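Local coordinates for Serine/threonine protein kinase (Mycobacterium tuberculosis, PDB 4ESQ) that forms the extracellular sensor domain of the membrane receptor kinase PknH, which probably phosphorylates serine and threonine residues of proteins using ATP, at residues A[10-15]-A[88-92]; A[167-171]-A[183-188]. All coordinates share one frame; numbering follows the deposited sequence.

Interaction 1 of 2, residues A[10-15]-A[88-92]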
loop_
_atom_site.group_PDB
_atom_site.type_symbol
_atom_site.label_atom_id
_atom_site.label_comp_id
_atom_site.label_asym_id
_atom_site.label_seq_id
_atom_site.Cartn_x
_atom_site.Cartn_y
_atom_site.Cartn_z
ATOM N N LEU A 10 -9.249 13.315 -2.786
ATOM C CA LEU A 10 -8.361 12.209 -2.462
ATOM C C LEU A 10 -6.948 12.669 -2.100
ATOM O O LEU A 10 -6.377 12.178 -1.131
ATOM C CB LEU A 10 -8.315 11.180 -3.595
ATOM C CG LEU A 10 -9.547 10.284 -3.774
ATOM C CD1 LEU A 10 -9.379 9.350 -4.989
ATOM C CD2 LEU A 10 -9.812 9.470 -2.522
ATOM N N SER A 11 -6.398 13.621 -2.849
ATOM C CA SER A 11 -5.011 14.032 -2.608
ATOM C C SER A 11 -4.831 14.637 -1.217
ATOM O O SER A 11 -3.741 14.562 -0.630
ATOM C CB SER A 11 -4.513 14.999 -3.688
ATOM O OG SER A 11 -5.089 16.282 -3.546
ATOM N N ALA A 12 -5.901 15.225 -0.690
ATOM C CA ALA A 12 -5.860 15.840 0.639
ATOM C C ALA A 12 -5.771 14.800 1.755
ATOM O O ALA A 12 -5.536 15.153 2.915
ATOM C CB ALA A 12 -7.072 16.735 0.847
ATOM N N LEU A 13 -5.946 13.523 1.409
ATOM C CA LEU A 13 -5.893 12.440 2.403
ATOM C C LEU A 13 -4.496 11.845 2.603
ATOM O O LEU A 13 -4.234 11.160 3.601
ATOM C CB LEU A 13 -6.867 11.317 2.029
ATOM C CG LEU A 13 -8.304 11.740 1.745
ATOM C CD1 LEU A 13 -9.107 10.535 1.300
ATOM C CD2 LEU A 13 -8.938 12.384 2.974
ATOM N N LEU A 14 -3.594 12.092 1.662
ATOM C CA LEU A 14 -2.256 11.536 1.761
ATOM C C LEU A 14 -1.439 12.254 2.831
ATOM O O LEU A 14 -1.791 13.354 3.268
ATOM C CB LEU A 14 -1.543 11.586 0.406
ATOM C CG LEU A 14 -2.242 10.828 -0.729
ATOM C CD1 LEU A 14 -1.430 10.933 -2.008
ATOM C CD2 LEU A 14 -2.486 9.362 -0.369
ATOM N N LEU A 15 -0.347 11.629 3.255
ATOM C CA LEU A 15 0.513 12.244 4.252
ATOM C C LEU A 15 1.468 13.213 3.573
ATOM O O LEU A 15 1.949 12.959 2.473
ATOM C CB LEU A 15 1.275 11.170 5.027
ATOM C CG LEU A 15 0.380 10.199 5.798
ATOM C CD1 LEU A 15 1.220 9.402 6.774
ATOM C CD2 LEU A 15 -0.720 10.963 6.522
ATOM N N GLN A 88 2.096 5.422 -0.894
ATOM C CA GLN A 88 0.822 5.602 -0.206
ATOM C C GLN A 88 -0.235 5.972 -1.220
ATOM O O GLN A 88 -0.002 6.804 -2.087
ATOM C CB GLN A 88 0.914 6.692 0.872
ATOM C CG GLN A 88 1.611 7.963 0.410
ATOM C CD GLN A 88 1.364 9.141 1.348
ATOM O OE1 GLN A 88 0.423 9.143 2.138
ATOM N NE2 GLN A 88 2.196 10.158 1.232
ATOM N N ALA A 89 -1.397 5.340 -1.117
ATOM C CA ALA A 89 -2.478 5.616 -2.050
ATOM C C ALA A 89 -3.828 5.522 -1.366
ATOM O O ALA A 89 -4.008 4.753 -0.417
ATOM C CB ALA A 89 -2.425 4.644 -3.213
ATOM N N VAL A 90 -4.774 6.312 -1.869
ATOM C CA VAL A 90 -6.168 6.212 -1.464
ATOM C C VAL A 90 -7.027 5.974 -2.695
ATOM O O VAL A 90 -6.781 6.527 -3.773
ATOM C CB VAL A 90 -6.639 7.456 -0.715
ATOM C CG1 VAL A 90 -6.058 7.447 0.696
ATOM C CG2 VAL A 90 -6.214 8.718 -1.462
ATOM N N VAL A 91 -8.041 5.140 -2.532
ATOM C CA VAL A 91 -8.852 4.726 -3.662
ATOM C C VAL A 91 -10.314 4.968 -3.316
ATOM O O VAL A 91 -10.797 4.482 -2.288
ATOM C CB VAL A 91 -8.627 3.240 -4.000
ATOM C CG1 VAL A 91 -9.474 2.840 -5.203
ATOM C CG2 VAL A 91 -7.132 2.959 -4.259
ATOM N N ALA A 92 -11.006 5.729 -4.159
ATOM C CA ALA A 92 -12.415 6.040 -3.926
ATOM C C ALA A 92 -13.302 4.992 -4.571
ATOM O O ALA A 92 -13.011 4.510 -5.661
ATOM C CB ALA A 92 -12.761 7.413 -4.472
#

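Interaction 2 of 2, residues A[167-171]-A[183-188]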
loop_
_atom_site.group_PDB
_atom_site.type_symbol
_atom_site.label_atom_id
_atom_site.label_comp_id
_atom_site.label_asym_id
_atom_site.label_seq_id
_atom_site.Cartn_x
_atom_site.Cartn_y
_atom_site.Cartn_z
ATOM N N VAL A 167 -7.479 2.595 1.820
ATOM C CA VAL A 167 -6.156 3.137 2.073
ATOM C C VAL A 167 -5.182 2.001 1.782
ATOM O O VAL A 167 -5.336 0.906 2.314
ATOM C CB VAL A 167 -6.052 3.591 3.530
ATOM C CG1 VAL A 167 -4.663 4.136 3.841
ATOM C CG2 VAL A 167 -7.113 4.648 3.797
ATOM N N ASP A 168 -4.197 2.251 0.921
ATOM C CA ASP A 168 -3.349 1.178 0.408
ATOM C C ASP A 168 -1.901 1.626 0.473
ATOM O O ASP A 168 -1.494 2.497 -0.294
ATOM C CB ASP A 168 -3.752 0.884 -1.045
ATOM C CG ASP A 168 -3.306 -0.483 -1.529
ATOM O OD1 ASP A 168 -2.638 -1.204 -0.767
ATOM O OD2 ASP A 168 -3.635 -0.833 -2.690
ATOM N N VAL A 169 -1.130 1.034 1.383
ATOM C CA VAL A 169 0.213 1.535 1.706
ATOM C C VAL A 169 1.311 0.468 1.674
ATOM O O VAL A 169 1.133 -0.646 2.175
ATOM C CB VAL A 169 0.209 2.175 3.106
ATOM C CG1 VAL A 169 1.605 2.676 3.481
ATOM C CG2 VAL A 169 -0.823 3.312 3.179
ATOM N N ASN A 170 2.459 0.824 1.101
ATOM C CA ASN A 170 3.639 -0.031 1.129
ATOM C C ASN A 170 4.772 0.797 1.688
ATOM O O ASN A 170 5.070 1.880 1.164
ATOM C CB ASN A 170 3.978 -0.517 -0.286
ATOM C CG ASN A 170 4.879 -1.748 -0.290
ATOM O OD1 ASN A 170 5.053 -2.416 0.731
ATOM N ND2 ASN A 170 5.436 -2.063 -1.449
ATOM N N ALA A 171 5.368 0.339 2.787
ATOM C CA ALA A 171 6.450 1.086 3.419
ATOM C C ALA A 171 7.656 0.169 3.573
ATOM O O ALA A 171 7.549 -0.904 4.173
ATOM C CB ALA A 171 6.012 1.633 4.780
ATOM N N ILE A 183 1.088 4.684 8.909
ATOM C CA ILE A 183 0.705 5.553 7.813
ATOM C C ILE A 183 -0.782 5.378 7.532
ATOM O O ILE A 183 -1.534 6.359 7.428
ATOM C CB ILE A 183 1.578 5.287 6.566
ATOM C CG1 ILE A 183 2.994 5.828 6.808
ATOM C CG2 ILE A 183 0.979 5.922 5.320
ATOM C CD1 ILE A 183 4.031 5.277 5.844
ATOM N N ALA A 184 -1.220 4.131 7.442
ATOM C CA ALA A 184 -2.623 3.848 7.154
ATOM C C ALA A 184 -3.545 4.490 8.190
ATOM O O ALA A 184 -4.560 5.104 7.846
ATOM C CB ALA A 184 -2.850 2.341 7.096
ATOM N N ALA A 185 -3.184 4.356 9.463
ATOM C CA ALA A 185 -4.008 4.906 10.533
ATOM C C ALA A 185 -4.089 6.422 10.442
ATOM O O ALA A 185 -5.144 7.011 10.704
ATOM C CB ALA A 185 -3.484 4.470 11.890
ATOM N N LYS A 186 -2.988 7.060 10.056
ATOM C CA LYS A 186 -2.992 8.512 9.919
ATOM C C LYS A 186 -3.860 8.962 8.736
ATOM O O LYS A 186 -4.591 9.946 8.836
ATOM C CB LYS A 186 -1.567 9.057 9.820
ATOM C CG LYS A 186 -0.769 8.866 11.121
ATOM C CD LYS A 186 0.688 9.256 10.965
ATOM C CE LYS A 186 1.447 9.125 12.294
ATOM N NZ LYS A 186 0.927 10.060 13.334
ATOM N N ILE A 187 -3.792 8.235 7.628
ATOM C CA ILE A 187 -4.669 8.527 6.495
ATOM C C ILE A 187 -6.144 8.310 6.857
ATOM O O ILE A 187 -7.006 9.102 6.488
ATOM C CB ILE A 187 -4.270 7.708 5.254
ATOM C CG1 ILE A 187 -2.865 8.102 4.808
ATOM C CG2 ILE A 187 -5.286 7.926 4.113
ATOM C CD1 ILE A 187 -2.237 7.146 3.765
ATOM N N VAL A 188 -6.434 7.245 7.600
ATOM C CA VAL A 188 -7.804 6.993 8.036
ATOM C C VAL A 188 -8.317 8.156 8.889
ATOM O O VAL A 188 -9.476 8.556 8.762
ATOM C CB VAL A 188 -7.903 5.680 8.817
ATOM C CG1 VAL A 188 -9.185 5.629 9.639
ATOM C CG2 VAL A 188 -7.794 4.492 7.869
#

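Interaction 1 of 2, residues A[10-15]-A[88-92]
The carboxamide of Q88 pairs with both backbone polar atoms of L15: OE1 accepts from L15 N at 2.8 Å, and NE2 donates to L15 O at 3.1 Å. The contact lays loop 10-15, which leads into helix 17-24, over one face of strand 84-92 in the large antiparallel sheet of this PknH extracellular domain, a member of the Mog1p/PsbP clan. Two bonds to a single residue fix the rotation of the amide. The N-H of L15 runs nearly straight to OE1 (175°) but arrives tilted 15° from the carbonyl plane, while L15 O lies close to the amide plane of Q88. With chi1 at 46°, CG of Q88 is flanked by its own N and C, and the extended chain beyond it carries the amide up to the loop. L14 packs beside this pair, its CB 3.6 Å from Q88 OE1, and sends CD2 to V90 CG2 at 3.9 Å. V90 CG2 also meets L10 CD2 at 3.8 Å, the two side chains lying alongside and pointing opposite ways. L10 CD1 ends on A92 CB at 3.9 Å. Further out, N71 of strand 69-76 touches L10 and L14, and K190 NZ hydrogen-bonds to L14 O. V90 CG2 also comes within 3.5 Å of L10 O, the oxygen that accepts a hydrogen bond from L13 N at 2.9 Å.

Interaction 2 of 2, residues A[167-171]-A[183-188]
V167, V169 and A171 line one face of strand 167-171 and meet I183, A184, I187 and V188 there. The flat groups of the strand, the carboxylate of D168 and the amide of N170, extend from its opposite face. Both carboxylate oxygens of D168 are satisfied there: OD1 by a salt bridge to R157, OD2 by the hydroxyl of Y62 and the backbone N of S57. The N170 side chain touches W85, C155, R157 and T56. On the helix face the contact is wholly apolar. V167 carries much of it by splitting its two methyls: CG1 lies 3.9 Å from A184 CA and also touches I187, while CG2 reaches I187 CG2 at 3.8 Å and V188 CG2 at 4.1 Å. V188 crosses V167 at about a right angle.

The C-terminal helix 179-192 turns back over the sheet that strand 165-173 has just completed, so the segments run nearly antiparallel (151° between their directions), their axes 8.6 Å apart at closest approach. Small A184 sits where the backbones come nearest and lets V167 approach the helix main chain. V169 sits between two turns of the helix. Both its methyls lie 3.8 Å from I183 CG2, and V169 CG2 also meets I187 CD1 tip to tip at 4.1 Å. In I187, CG1 stands beside the backbone N (chi1 -63°) and the extended chain carries CD1 to both V167 and V169, while CG2 lies against V167. One turn earlier, I183 extends CD1 as far as A171 CB, 4.3 Å away.

How the interactions relate
Interaction 1 closes before interaction 2 opens along the chain, yet their centres lie about 9 Å apart, because strands 84-92 and 165-173 are neighbours in the same antiparallel sheet. A probable hydrogen bond from D168 N to A89 O, 2.8 Å, joins the two strands directly. Loop 10-15 and helix 179-192 lie side by side on one face of this sheet, with I187 at the seam: its CG2 packs on V90 CG1 at 3.5 Å and its CD1 approaches Q88 OE1. The N-terminal loop and the C-terminal helix thus share one buried core, bringing both ends of the extracellular domain onto two adjacent strands of its sheet.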